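Local coordinates for uncharacterized protein (Singapore grouper iridovirus, PDB 3RJ2), which binds histone H3 and, as a viral protein, probably acts on the histones or chromatin of the infected grouper cell, at residues F54-V59 / H73-L78; S48-M53 / E79-G84; K29-W34 / H98-V103; I5-E10 / I21-N26. All coordinates share one frame; numbering follows the deposited sequence.

Contact 1. Residues F54-V59 / H73-L78; sequences FMRHRV and HLNHGL
Arg56 lays its guanidinium flat over the imidazole of His73, centres 4.4 Å apart and planes only 11° from parallel, with NE above the middle of the ring. The arginine gets there by a bent chain: CG stands anti to the backbone N (chi1 170°), then bends at chi2 and chi3 lay the planar end over His73, one pair along. Its CD also meets Asn75 OD1 at 3.0 Å, and that amide, near the edge of the guanidinium, is turned steeply against it, the planes 68° apart. Arg58 passes its CG obliquely by His73 CD2, and a water joins Arg58 NH1 (3.1 Å) to His73 NE2 (2.7 Å); the NE of Arg58 is bonded to Thr60. The opposite face of this antiparallel hairpin carries His57 and Leu74. There Leu74 CD1 rests on Val59 CG2 at 3.8 Å, branched aliphatic groups suited to the side that faces Leu82 and Leu86. Backbone bonds pair His57 with Leu74 in both directions, and His76 N reaches Met55 O at 2.9 Å. Beyond the strands, Phe54 N binds Gly77 O at 2.8 Å, and the same carbonyl oxygen sits over the centre of the Phe54 ring. With two arginines beside it, His73 would probably favour its neutral form, which stacks readily under a cationic guanidinium.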
loop_
_atom_site.group_PDB
_atom_site.type_symbol
_atom_site.label_atom_id
_atom_site.label_comp_id
_atom_site.label_asym_id
_atom_site.label_seq_id
_atom_site.Cartn_x
_atom_site.Cartn_y
_atom_site.Cartn_z
ATOM N N PHE A 54 -8.790 -10.338 10.357
ATOM C CA PHE A 54 -8.020 -9.603 11.364
ATOM C C PHE A 54 -6.661 -9.090 10.871
ATOM O O PHE A 54 -5.867 -8.610 11.674
ATOM C CB PHE A 54 -7.895 -10.396 12.689
ATOM C CG PHE A 54 -9.226 -10.858 13.252
ATOM C CD1 PHE A 54 -10.079 -9.966 13.896
ATOM C CD2 PHE A 54 -9.638 -12.175 13.103
ATOM C CE1 PHE A 54 -11.320 -10.392 14.398
ATOM C CE2 PHE A 54 -10.879 -12.603 13.599
ATOM C CZ PHE A 54 -11.711 -11.707 14.244
ATOM N N MET A 55 -6.401 -9.153 9.560
ATOM C CA MET A 55 -5.195 -8.496 9.000
ATOM C C MET A 55 -5.340 -6.974 9.040
ATOM O O MET A 55 -6.441 -6.448 8.971
ATOM C CB MET A 55 -4.943 -8.915 7.545
ATOM C CG MET A 55 -4.011 -10.095 7.340
ATOM S SD MET A 55 -3.773 -10.307 5.564
ATOM C CE MET A 55 -2.969 -11.910 5.567
ATOM N N ARG A 56 -4.223 -6.270 9.133
ATOM C CA ARG A 56 -4.248 -4.827 9.039
ATOM C C ARG A 56 -3.252 -4.425 7.977
ATOM O O ARG A 56 -2.168 -4.985 7.923
ATOM C CB ARG A 56 -3.885 -4.206 10.382
ATOM C CG ARG A 56 -3.639 -2.718 10.354
ATOM C CD ARG A 56 -4.080 -2.098 11.661
ATOM N NE ARG A 56 -2.950 -1.778 12.510
ATOM C CZ ARG A 56 -3.043 -1.503 13.812
ATOM N NH1 ARG A 56 -4.222 -1.528 14.437
ATOM N NH2 ARG A 56 -1.944 -1.218 14.494
ATOM N N HIS A 57 -3.629 -3.467 7.140
ATOM C CA HIS A 57 -2.709 -2.867 6.172
ATOM C C HIS A 57 -2.627 -1.362 6.393
ATOM O O HIS A 57 -3.578 -0.745 6.882
ATOM C CB HIS A 57 -3.159 -3.165 4.738
ATOM C CG HIS A 57 -3.575 -4.586 4.537
ATOM N ND1 HIS A 57 -4.879 -4.951 4.267
ATOM C CD2 HIS A 57 -2.873 -5.738 4.629
ATOM C CE1 HIS A 57 -4.956 -6.269 4.180
ATOM N NE2 HIS A 57 -3.751 -6.770 4.393
ATOM N N ARG A 58 -1.495 -0.776 6.031
ATOM C CA ARG A 58 -1.358 0.660 6.065
ATOM C C ARG A 58 -1.264 1.219 4.643
ATOM O O ARG A 58 -0.474 0.746 3.815
ATOM C CB ARG A 58 -0.133 1.030 6.887
ATOM C CG ARG A 58 -0.027 2.458 7.241
ATOM C CD ARG A 58 1.247 2.680 8.048
ATOM N NE ARG A 58 1.935 3.861 7.576
ATOM C CZ ARG A 58 2.225 4.933 8.299
ATOM N NH1 ARG A 58 1.919 4.992 9.588
ATOM N NH2 ARG A 58 2.843 5.938 7.712
ATOM N N VAL A 59 -2.108 2.212 4.369
ATOM C CA VAL A 59 -2.037 3.005 3.145
ATOM C C VAL A 59 -1.564 4.411 3.518
ATOM O O VAL A 59 -2.207 5.100 4.311
ATOM C CB VAL A 59 -3.419 3.122 2.446
ATOM C CG1 VAL A 59 -3.268 3.834 1.111
ATOM C CG2 VAL A 59 -4.035 1.754 2.258
ATOM N N HIS A 73 -5.299 2.957 8.225
ATOM C CA HIS A 73 -5.201 1.497 8.364
ATOM C C HIS A 73 -6.434 0.855 7.803
ATOM O O HIS A 73 -7.550 1.324 8.045
ATOM C CB HIS A 73 -5.066 1.058 9.820
ATOM C CG HIS A 73 -3.799 1.501 10.463
ATOM N ND1 HIS A 73 -3.761 2.047 11.727
ATOM C CD2 HIS A 73 -2.528 1.512 10.009
ATOM C CE1 HIS A 73 -2.515 2.367 12.027
ATOM N NE2 HIS A 73 -1.747 2.054 11.000
ATOM N N LEU A 74 -6.231 -0.216 7.052
ATOM C CA LEU A 74 -7.313 -1.092 6.616
ATOM C C LEU A 74 -7.380 -2.303 7.561
ATOM O O LEU A 74 -6.421 -3.064 7.663
ATOM C CB LEU A 74 -7.088 -1.525 5.165
ATOM C CG LEU A 74 -6.741 -0.402 4.169
ATOM C CD1 LEU A 74 -6.658 -0.943 2.764
ATOM C CD2 LEU A 74 -7.730 0.771 4.237
ATOM N N ASN A 75 -8.501 -2.449 8.268
ATOM C CA ASN A 75 -8.694 -3.543 9.212
ATOM C C ASN A 75 -9.688 -4.588 8.680
ATOM O O ASN A 75 -10.839 -4.258 8.373
ATOM C CB ASN A 75 -9.154 -2.974 10.550
ATOM C CG ASN A 75 -8.066 -2.157 11.230
ATOM O OD1 ASN A 75 -7.002 -2.674 11.537
ATOM N ND2 ASN A 75 -8.329 -0.884 11.461
ATOM N N HIS A 76 -9.243 -5.836 8.548
ATOM C CA HIS A 76 -10.096 -6.884 7.960
ATOM C C HIS A 76 -11.294 -7.275 8.826
ATOM O O HIS A 76 -12.353 -7.615 8.296
ATOM C CB HIS A 76 -9.287 -8.133 7.598
ATOM C CG HIS A 76 -8.768 -8.118 6.197
ATOM N ND1 HIS A 76 -7.745 -7.293 5.796
ATOM C CD2 HIS A 76 -9.137 -8.818 5.101
ATOM C CE1 HIS A 76 -7.499 -7.490 4.512
ATOM N NE2 HIS A 76 -8.330 -8.414 4.068
ATOM N N GLY A 77 -11.140 -7.230 10.142
ATOM C CA GLY A 77 -12.170 -7.790 11.038
ATOM C C GLY A 77 -12.495 -9.219 10.607
ATOM O O GLY A 77 -11.590 -10.000 10.312
ATOM N N LEU A 78 -13.784 -9.544 10.522
ATOM C CA LEU A 78 -14.211 -10.882 10.119
ATOM C C LEU A 78 -14.154 -11.156 8.605
ATOM O O LEU A 78 -14.361 -12.300 8.171
ATOM C CB LEU A 78 -15.624 -11.180 10.641
ATOM C CG LEU A 78 -15.875 -11.681 12.073
ATOM C CD1 LEU A 78 -14.919 -12.806 12.513
ATOM C CD2 LEU A 78 -15.845 -10.549 13.070
HETATM O O HOH W 1 0.886 2.456 11.070
#

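Contact 2. Residues S48-M53 / E79-G84; sequences SVDGEM and EDVLEG
Glu83 reaches across to Ser48 on the neighbouring strand, and its side chain can be followed outward atom by atom. CB leaves the strand with CG anti to the carbonyl carbon (chi1 -59°), which swings the chain toward its partner. CG then passes Ser48 OG at 3.3 Å and also lies near Ser48 CB; CD follows close to the same hydroxyl. At the tip, OE2 accepts a hydrogen bond from Ser48 OG at 2.5 Å, a length not to be pressed at this resolution, on the anti lone pair that faces away from OE1. Serine suits this place because its small hydroxyl can donate without pushing the glutamate aside. The two residues form a non-hydrogen-bonded pair where strands 44-50 and 81-87 run antiparallel, at the edge of a four-stranded sheet whose next strand, 6-12, binds the other side of Ser48 and Asp50. Val49 and Leu82 are the hydrogen-bonded pair, with Val49 N to Leu82 O at 2.7 Å and Leu82 N to Val49 O at 2.9 Å, their side chains on the face opposite Ser48. One step along, Asp50 OD1 lies against Val81 CG2 at 3.6 Å, and Val81 CG1 in turn touches Ser48 OG. The ladder is carried past the strand ends by Gly51 N, which donates to Asp80 O at 2.8 Å.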
loop_
_atom_site.group_PDB
_atom_site.type_symbol
_atom_site.label_atom_id
_atom_site.label_comp_id
_atom_site.label_asym_id
_atom_site.label_seq_id
_atom_site.Cartn_x
_atom_site.Cartn_y
_atom_site.Cartn_z
ATOM N N SER A 48 -9.849 -3.440 -3.221
ATOM C CA SER A 48 -10.378 -4.729 -2.823
ATOM C C SER A 48 -9.189 -5.582 -2.394
ATOM O O SER A 48 -8.328 -5.893 -3.219
ATOM C CB SER A 48 -11.107 -5.380 -3.997
ATOM O OG SER A 48 -11.742 -6.577 -3.584
ATOM N N VAL A 49 -9.113 -5.934 -1.112
ATOM C CA VAL A 49 -7.932 -6.630 -0.605
ATOM C C VAL A 49 -8.248 -8.066 -0.214
ATOM O O VAL A 49 -9.064 -8.310 0.666
ATOM C CB VAL A 49 -7.272 -5.911 0.598
ATOM C CG1 VAL A 49 -6.062 -6.688 1.060
ATOM C CG2 VAL A 49 -6.864 -4.486 0.229
ATOM N N ASP A 50 -7.587 -9.000 -0.886
ATOM C CA ASP A 50 -7.720 -10.426 -0.606
ATOM C C ASP A 50 -6.652 -10.815 0.410
ATOM O O ASP A 50 -5.459 -10.794 0.101
ATOM C CB ASP A 50 -7.520 -11.205 -1.906
ATOM C CG ASP A 50 -8.243 -12.532 -1.916
ATOM O OD1 ASP A 50 -8.471 -13.120 -0.830
ATOM O OD2 ASP A 50 -8.589 -12.993 -3.030
ATOM N N GLY A 51 -7.077 -11.127 1.630
ATOM C CA GLY A 51 -6.161 -11.503 2.695
ATOM C C GLY A 51 -6.764 -12.543 3.627
ATOM O O GLY A 51 -7.275 -13.582 3.179
ATOM N N GLU A 52 -6.698 -12.254 4.925
ATOM C CA GLU A 52 -7.197 -13.130 5.978
ATOM C C GLU A 52 -7.844 -12.252 7.045
ATOM O O GLU A 52 -7.542 -11.059 7.133
ATOM C CB GLU A 52 -6.052 -13.937 6.607
ATOM C CG GLU A 52 -5.294 -14.877 5.647
ATOM C CD GLU A 52 -6.188 -15.916 4.988
ATOM O OE1 GLU A 52 -7.205 -16.303 5.602
ATOM O OE2 GLU A 52 -5.875 -16.350 3.853
ATOM N N MET A 53 -8.725 -12.847 7.846
ATOM C CA MET A 53 -9.438 -12.120 8.883
ATOM C C MET A 53 -8.440 -11.516 9.843
ATOM O O MET A 53 -7.394 -12.114 10.108
ATOM C CB MET A 53 -10.371 -13.047 9.666
ATOM C CG MET A 53 -11.535 -13.638 8.855
ATOM S SD MET A 53 -12.628 -14.762 9.808
ATOM C CE MET A 53 -11.432 -15.807 10.609
ATOM N N GLU A 79 -13.866 -10.132 7.808
ATOM C CA GLU A 79 -13.806 -10.277 6.345
ATOM C C GLU A 79 -12.415 -10.698 5.881
ATOM O O GLU A 79 -11.413 -10.095 6.275
ATOM C CB GLU A 79 -14.143 -8.948 5.651
ATOM C CG GLU A 79 -15.406 -8.273 6.127
ATOM C CD GLU A 79 -16.678 -8.919 5.599
ATOM O OE1 GLU A 79 -16.657 -9.522 4.488
ATOM O OE2 GLU A 79 -17.713 -8.798 6.304
ATOM N N ASP A 80 -12.340 -11.708 5.026
ATOM C CA ASP A 80 -11.053 -12.054 4.422
ATOM C C ASP A 80 -10.780 -11.223 3.167
ATOM O O ASP A 80 -9.629 -11.014 2.787
ATOM C CB ASP A 80 -10.928 -13.561 4.161
ATOM C CG ASP A 80 -12.131 -14.139 3.455
ATOM O OD1 ASP A 80 -13.290 -13.788 3.810
ATOM O OD2 ASP A 80 -11.917 -14.970 2.549
ATOM N N VAL A 81 -11.850 -10.754 2.535
ATOM C CA VAL A 81 -11.750 -9.820 1.415
ATOM C C VAL A 81 -12.343 -8.479 1.850
ATOM O O VAL A 81 -13.541 -8.373 2.134
ATOM C CB VAL A 81 -12.440 -10.361 0.144
ATOM C CG1 VAL A 81 -12.431 -9.315 -0.979
ATOM C CG2 VAL A 81 -11.771 -11.660 -0.311
ATOM N N LEU A 82 -11.482 -7.468 1.926
ATOM C CA LEU A 82 -11.856 -6.160 2.453
ATOM C C LEU A 82 -11.936 -5.140 1.335
ATOM O O LEU A 82 -10.970 -4.909 0.632
ATOM C CB LEU A 82 -10.865 -5.702 3.537
ATOM C CG LEU A 82 -10.958 -4.289 4.109
ATOM C CD1 LEU A 82 -12.268 -4.080 4.825
ATOM C CD2 LEU A 82 -9.810 -4.048 5.061
ATOM N N GLU A 83 -13.111 -4.535 1.186
ATOM C CA GLU A 83 -13.385 -3.608 0.112
ATOM C C GLU A 83 -13.831 -2.281 0.684
ATOM O O GLU A 83 -14.467 -2.208 1.757
ATOM C CB GLU A 83 -14.438 -4.186 -0.844
ATOM C CG GLU A 83 -13.983 -5.519 -1.465
ATOM C CD GLU A 83 -14.844 -6.020 -2.627
ATOM O OE1 GLU A 83 -16.078 -5.787 -2.616
ATOM O OE2 GLU A 83 -14.279 -6.689 -3.542
ATOM N N GLY A 84 -13.483 -1.223 -0.030
ATOM C CA GLY A 84 -13.841 0.104 0.398
ATOM C C GLY A 84 -13.144 1.132 -0.444
ATOM O O GLY A 84 -12.528 0.815 -1.454
#

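Contact 3. Residues K29-W34 / H98-V103; sequences KYCWIW and HAAINV
Strand 31-37 of the mixed sheet meets the end of its antiparallel neighbour, strand 94-98, just where that chain leaves the sheet for the short helix 101-104. At the junction Ala99 sets its CB squarely over the six-membered ring of Trp32, 3.5 Å from the centroid and 5° off the ring normal, a CH-pi contact. A single methyl fits such a close approach to a broad indole. Trp32 turns its ring to this side by placing CG between the backbone N and the carbonyl carbon (chi1 50°), and its NE1 is held by Ile5 O. The backbone joins the same two residues: Ala99 N donates to Trp32 O at 3.1 Å, and a water donates both to that oxygen and to Ala99 O, at 2.8 Å. So the Trp32 carbonyl accepts two bonds in a buried place. Ile33 and His98, a non-hydrogen-bonded pair, lie side by side with CG2 of Ile33 over the imidazole face, while His98 NE2 is bonded to Thr134. On the helix side of Trp32, Cys31 SG lies 4.0 Å from Ala100 CB and 3.9 Å from Val103 CG1, so small or apolar groups surround the turn here. The arrangement is that of an inner strand leaving its sheet through an N-cap residue, Ala100, into a short helix, with strand 31-37 packed beside the turn.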
loop_
_atom_site.group_PDB
_atom_site.type_symbol
_atom_site.label_atom_id
_atom_site.label_comp_id
_atom_site.label_asym_id
_atom_site.label_seq_id
_atom_site.Cartn_x
_atom_site.Cartn_y
_atom_site.Cartn_z
ATOM N N LYS A 29 3.844 -15.901 -0.785
ATOM C CA LYS A 29 4.862 -15.411 0.125
ATOM C C LYS A 29 4.168 -14.349 0.971
ATOM O O LYS A 29 3.002 -14.050 0.754
ATOM C CB LYS A 29 6.078 -14.889 -0.660
ATOM C CG LYS A 29 6.776 -16.006 -1.479
ATOM C CD LYS A 29 7.343 -15.512 -2.808
ATOM C CE LYS A 29 8.809 -15.092 -2.691
ATOM N NZ LYS A 29 9.289 -14.421 -3.935
ATOM N N TYR A 30 4.848 -13.815 1.967
ATOM C CA TYR A 30 4.119 -13.214 3.073
ATOM C C TYR A 30 3.984 -11.673 2.982
ATOM O O TYR A 30 3.348 -11.181 2.032
ATOM C CB TYR A 30 4.677 -13.774 4.394
ATOM C CG TYR A 30 4.259 -15.235 4.638
ATOM C CD1 TYR A 30 3.466 -15.577 5.746
ATOM C CD2 TYR A 30 4.627 -16.268 3.750
ATOM C CE1 TYR A 30 3.064 -16.905 5.978
ATOM C CE2 TYR A 30 4.226 -17.597 3.969
ATOM C CZ TYR A 30 3.443 -17.908 5.088
ATOM O OH TYR A 30 3.034 -19.211 5.331
ATOM N N CYS A 31 4.560 -10.925 3.931
ATOM C CA CYS A 31 4.474 -9.454 3.939
ATOM C C CYS A 31 5.182 -8.791 2.758
ATOM O O CYS A 31 6.250 -9.230 2.331
ATOM C CB CYS A 31 5.056 -8.877 5.217
ATOM S SG CYS A 31 4.111 -9.231 6.650
ATOM N N TRP A 32 4.568 -7.739 2.232
ATOM C CA TRP A 32 5.207 -6.898 1.228
ATOM C C TRP A 32 4.911 -5.421 1.456
ATOM O O TRP A 32 4.060 -5.063 2.270
ATOM C CB TRP A 32 4.862 -7.341 -0.203
ATOM C CG TRP A 32 3.395 -7.549 -0.484
ATOM C CD1 TRP A 32 2.747 -8.754 -0.620
ATOM C CD2 TRP A 32 2.401 -6.537 -0.693
ATOM N NE1 TRP A 32 1.420 -8.550 -0.880
ATOM C CE2 TRP A 32 1.175 -7.203 -0.932
ATOM C CE3 TRP A 32 2.423 -5.132 -0.696
ATOM C CZ2 TRP A 32 -0.028 -6.511 -1.159
ATOM C CZ3 TRP A 32 1.225 -4.444 -0.923
ATOM C CH2 TRP A 32 0.020 -5.137 -1.156
ATOM N N ILE A 33 5.664 -4.576 0.756
ATOM C CA ILE A 33 5.447 -3.134 0.735
ATOM C C ILE A 33 5.355 -2.766 -0.732
ATOM O O ILE A 33 6.066 -3.326 -1.574
ATOM C CB ILE A 33 6.595 -2.361 1.425
ATOM C CG1 ILE A 33 6.718 -2.784 2.892
ATOM C CG2 ILE A 33 6.380 -0.856 1.332
ATOM C CD1 ILE A 33 7.975 -2.253 3.576
ATOM N N TRP A 34 4.443 -1.855 -1.036
ATOM C CA TRP A 34 4.219 -1.409 -2.390
ATOM C C TRP A 34 4.258 0.113 -2.442
ATOM O O TRP A 34 3.626 0.783 -1.627
ATOM C CB TRP A 34 2.876 -1.948 -2.868
ATOM C CG TRP A 34 2.417 -1.503 -4.209
ATOM C CD1 TRP A 34 2.796 -2.014 -5.420
ATOM C CD2 TRP A 34 1.451 -0.480 -4.484
ATOM N NE1 TRP A 34 2.134 -1.351 -6.439
ATOM C CE2 TRP A 34 1.298 -0.412 -5.888
ATOM C CE3 TRP A 34 0.713 0.409 -3.678
ATOM C CZ2 TRP A 34 0.410 0.498 -6.509
ATOM C CZ3 TRP A 34 -0.174 1.320 -4.303
ATOM C CH2 TRP A 34 -0.315 1.344 -5.700
ATOM N N HIS A 98 1.634 -0.883 3.147
ATOM C CA HIS A 98 2.310 -1.906 3.941
ATOM C C HIS A 98 1.255 -2.973 4.189
ATOM O O HIS A 98 0.319 -2.742 4.963
ATOM C CB HIS A 98 2.812 -1.363 5.294
ATOM C CG HIS A 98 3.966 -0.405 5.191
ATOM N ND1 HIS A 98 3.827 0.886 4.723
ATOM C CD2 HIS A 98 5.273 -0.547 5.513
ATOM C CE1 HIS A 98 5.002 1.490 4.744
ATOM N NE2 HIS A 98 5.895 0.646 5.229
ATOM N N ALA A 99 1.402 -4.125 3.533
ATOM C CA ALA A 99 0.491 -5.258 3.693
ATOM C C ALA A 99 0.788 -6.102 4.935
ATOM O O ALA A 99 1.938 -6.428 5.214
ATOM C CB ALA A 99 0.540 -6.130 2.455
ATOM N N ALA A 100 -0.266 -6.463 5.665
ATOM C CA ALA A 100 -0.177 -7.153 6.950
ATOM C C ALA A 100 0.828 -6.455 7.855
ATOM O O ALA A 100 1.793 -7.068 8.316
ATOM C CB ALA A 100 0.172 -8.638 6.778
ATOM N N ILE A 101 0.596 -5.164 8.092
ATOM C CA ILE A 101 1.414 -4.389 9.022
ATOM C C ILE A 101 1.165 -4.861 10.459
ATOM O O ILE A 101 1.879 -4.456 11.379
ATOM C CB ILE A 101 1.179 -2.864 8.897
ATOM C CG1 ILE A 101 2.307 -2.094 9.611
ATOM C CG2 ILE A 101 -0.202 -2.483 9.440
ATOM C CD1 ILE A 101 2.604 -0.744 9.051
ATOM N N ASN A 102 0.148 -5.710 10.641
ATOM C CA ASN A 102 -0.089 -6.372 11.934
ATOM C C ASN A 102 1.027 -7.345 12.276
ATOM O O ASN A 102 1.241 -7.643 13.448
ATOM C CB ASN A 102 -1.470 -7.048 12.030
ATOM C CG ASN A 102 -1.698 -8.084 10.968
ATOM O OD1 ASN A 102 -1.819 -9.285 11.265
ATOM N ND2 ASN A 102 -1.774 -7.648 9.720
ATOM N N VAL A 103 1.724 -7.821 11.241
ATOM C CA VAL A 103 2.890 -8.688 11.375
ATOM C C VAL A 103 4.212 -7.891 11.271
ATOM O O VAL A 103 5.008 -7.898 12.201
ATOM C CB VAL A 103 2.849 -9.821 10.323
ATOM C CG1 VAL A 103 4.169 -10.597 10.277
ATOM C CG2 VAL A 103 1.674 -10.777 10.608
HETATM O O HOH W 2 4.280 -4.914 5.396
#

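Contact 4. Residues I5-E10 / I21-N26; sequences IVANCE and ILVNEN
The Asn24 amide brings its edge to the Ile5 carbonyl: ND2 donates to Ile5 O at 3.1 Å, the oxygen lying in the amide plane although the donor stands above the carbonyl plane. CG anti to the backbone N (chi1 169°) carries the amide there, and ND2 also binds Trp27 O. Val6 CG2 lies nearest Asn24 O, at 3.1 Å, with the Asn26 amide touching it more loosely through OD1. Val6 turns its other branch to Leu22: CG1 and CD2 are 3.4 Å apart, tight for two methyls. Beta-branched Val6 suits an extended strand, and Leu22, branching one carbon later, reaches across with CD2. Backbone bonds take over further along, with Val23 N to Ala7 O at 2.8 Å, then Cys9 and Ile21 paired in both directions. On the buried face, Ala7 CB and Cys9 SG lie against Val23, whose side chain also reaches Trp32 and Trp34. This hairpin of strands 6-12 and 18-22 thus borders strand 44-50 through Val6 and Asn8, and covers strand 31-37 of the other sheet.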
loop_
_atom_site.group_PDB
_atom_site.type_symbol
_atom_site.label_atom_id
_atom_site.label_comp_id
_atom_site.label_asym_id
_atom_site.label_seq_id
_atom_site.Cartn_x
_atom_site.Cartn_y
_atom_site.Cartn_z
ATOM N N ILE A 5 -1.644 -11.897 0.468
ATOM C CA ILE A 5 -2.307 -10.551 0.292
ATOM C C ILE A 5 -2.245 -10.072 -1.161
ATOM O O ILE A 5 -1.171 -9.868 -1.734
ATOM C CB ILE A 5 -1.705 -9.475 1.236
ATOM C CG1 ILE A 5 -1.577 -10.023 2.652
ATOM C CG2 ILE A 5 -2.542 -8.188 1.240
ATOM C CD1 ILE A 5 -0.218 -9.762 3.249
ATOM N N VAL A 6 -3.419 -9.897 -1.752
ATOM C CA VAL A 6 -3.532 -9.462 -3.132
ATOM C C VAL A 6 -4.463 -8.280 -3.128
ATOM O O VAL A 6 -5.607 -8.388 -2.706
ATOM C CB VAL A 6 -4.048 -10.595 -4.044
ATOM C CG1 VAL A 6 -4.268 -10.087 -5.471
ATOM C CG2 VAL A 6 -3.055 -11.757 -4.027
ATOM N N ALA A 7 -3.953 -7.139 -3.551
ATOM C CA ALA A 7 -4.727 -5.908 -3.522
ATOM C C ALA A 7 -5.065 -5.457 -4.932
ATOM O O ALA A 7 -4.195 -5.389 -5.803
ATOM C CB ALA A 7 -3.966 -4.810 -2.760
ATOM N N ASN A 8 -6.346 -5.191 -5.157
ATOM C CA ASN A 8 -6.813 -4.614 -6.400
ATOM C C ASN A 8 -7.115 -3.143 -6.114
ATOM O O ASN A 8 -8.066 -2.834 -5.392
ATOM C CB ASN A 8 -8.053 -5.371 -6.911
ATOM C CG ASN A 8 -8.498 -4.912 -8.315
ATOM O OD1 ASN A 8 -9.150 -3.875 -8.472
ATOM N ND2 ASN A 8 -8.152 -5.700 -9.336
ATOM N N CYS A 9 -6.276 -2.249 -6.645
ATOM C CA CYS A 9 -6.433 -0.811 -6.435
ATOM C C CYS A 9 -6.901 -0.097 -7.694
ATOM O O CYS A 9 -6.217 -0.140 -8.728
ATOM C CB CYS A 9 -5.119 -0.170 -5.982
ATOM S SG CYS A 9 -4.305 -0.981 -4.595
ATOM N N GLU A 10 -8.071 0.544 -7.590
ATOM C CA GLU A 10 -8.563 1.485 -8.599
ATOM C C GLU A 10 -8.321 2.923 -8.140
ATOM O O GLU A 10 -8.980 3.413 -7.231
ATOM C CB GLU A 10 -10.056 1.294 -8.886
ATOM C CG GLU A 10 -10.412 0.005 -9.591
ATOM C CD GLU A 10 -11.908 -0.102 -9.962
ATOM O OE1 GLU A 10 -12.750 0.593 -9.342
ATOM O OE2 GLU A 10 -12.234 -0.896 -10.880
ATOM N N ILE A 21 -4.624 -1.133 -10.689
ATOM C CA ILE A 21 -3.347 -1.760 -10.427
ATOM C C ILE A 21 -3.589 -2.981 -9.561
ATOM O O ILE A 21 -4.303 -2.908 -8.566
ATOM C CB ILE A 21 -2.378 -0.778 -9.751
ATOM C CG1 ILE A 21 -2.067 0.377 -10.715
ATOM C CG2 ILE A 21 -1.095 -1.492 -9.312
ATOM C CD1 ILE A 21 -1.351 1.501 -10.109
ATOM N N LEU A 22 -3.017 -4.112 -9.958
ATOM C CA LEU A 22 -3.148 -5.333 -9.184
ATOM C C LEU A 22 -1.810 -5.581 -8.508
ATOM O O LEU A 22 -0.834 -5.909 -9.171
ATOM C CB LEU A 22 -3.521 -6.509 -10.098
ATOM C CG LEU A 22 -4.495 -7.589 -9.617
ATOM C CD1 LEU A 22 -4.421 -8.815 -10.536
ATOM C CD2 LEU A 22 -4.259 -7.999 -8.188
ATOM N N VAL A 23 -1.753 -5.431 -7.191
ATOM C CA VAL A 23 -0.461 -5.525 -6.503
ATOM C C VAL A 23 0.280 -6.881 -6.555
ATOM O O VAL A 23 1.347 -6.966 -7.170
ATOM C CB VAL A 23 -0.487 -4.903 -5.099
ATOM C CG1 VAL A 23 0.854 -5.078 -4.445
ATOM C CG2 VAL A 23 -0.812 -3.412 -5.218
ATOM N N ASN A 24 -0.247 -7.939 -5.958
ATOM C CA ASN A 24 0.539 -9.182 -5.907
ATOM C C ASN A 24 -0.060 -10.405 -6.643
ATOM O O ASN A 24 -1.145 -10.834 -6.324
ATOM C CB ASN A 24 0.815 -9.503 -4.432
ATOM C CG ASN A 24 1.388 -10.881 -4.219
ATOM O OD1 ASN A 24 2.239 -11.339 -4.977
ATOM N ND2 ASN A 24 0.936 -11.548 -3.167
ATOM N N GLU A 25 0.643 -10.984 -7.611
ATOM C CA GLU A 25 0.174 -12.270 -8.201
ATOM C C GLU A 25 1.193 -13.417 -8.234
ATOM O O GLU A 25 2.226 -13.322 -8.900
ATOM C CB GLU A 25 -0.409 -12.109 -9.607
ATOM C CG GLU A 25 -1.462 -11.046 -9.758
ATOM C CD GLU A 25 -0.860 -9.732 -10.190
ATOM O OE1 GLU A 25 -0.252 -9.047 -9.337
ATOM O OE2 GLU A 25 -0.986 -9.393 -11.387
ATOM N N ASN A 26 0.916 -14.494 -7.509
ATOM C CA ASN A 26 -0.073 -14.513 -6.434
ATOM C C ASN A 26 0.778 -14.888 -5.242
ATOM O O ASN A 26 0.415 -15.754 -4.437
ATOM C CB ASN A 26 -1.162 -15.564 -6.703
ATOM C CG ASN A 26 -2.454 -15.308 -5.920
ATOM O OD1 ASN A 26 -2.505 -15.461 -4.694
ATOM N ND2 ASN A 26 -3.513 -14.946 -6.639
#

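Along the chain contact 4 closes first; contact 3 then spans a long loop that holds contact 2, and contact 1 lies inside contact 2. Contacts 2 and 4 share the four-stranded antiparallel sheet, where strands 44-50 and 6-12 are neighbours; the centres of these two contacts lie 11 Å apart. Contacts 1 and 3 share the mixed sheet and are probably bonded directly through Arg58 O and His98 N at 2.7 Å. The side chain of Ile5 touches Met55, His57, Val49 and Ala100. Contacts 1 and 2 are closest, centres 8 Å apart. Contacts 2 and 4 thus belong to one sheet, contacts 1 and 3 to the other, and Ile5 bridges them.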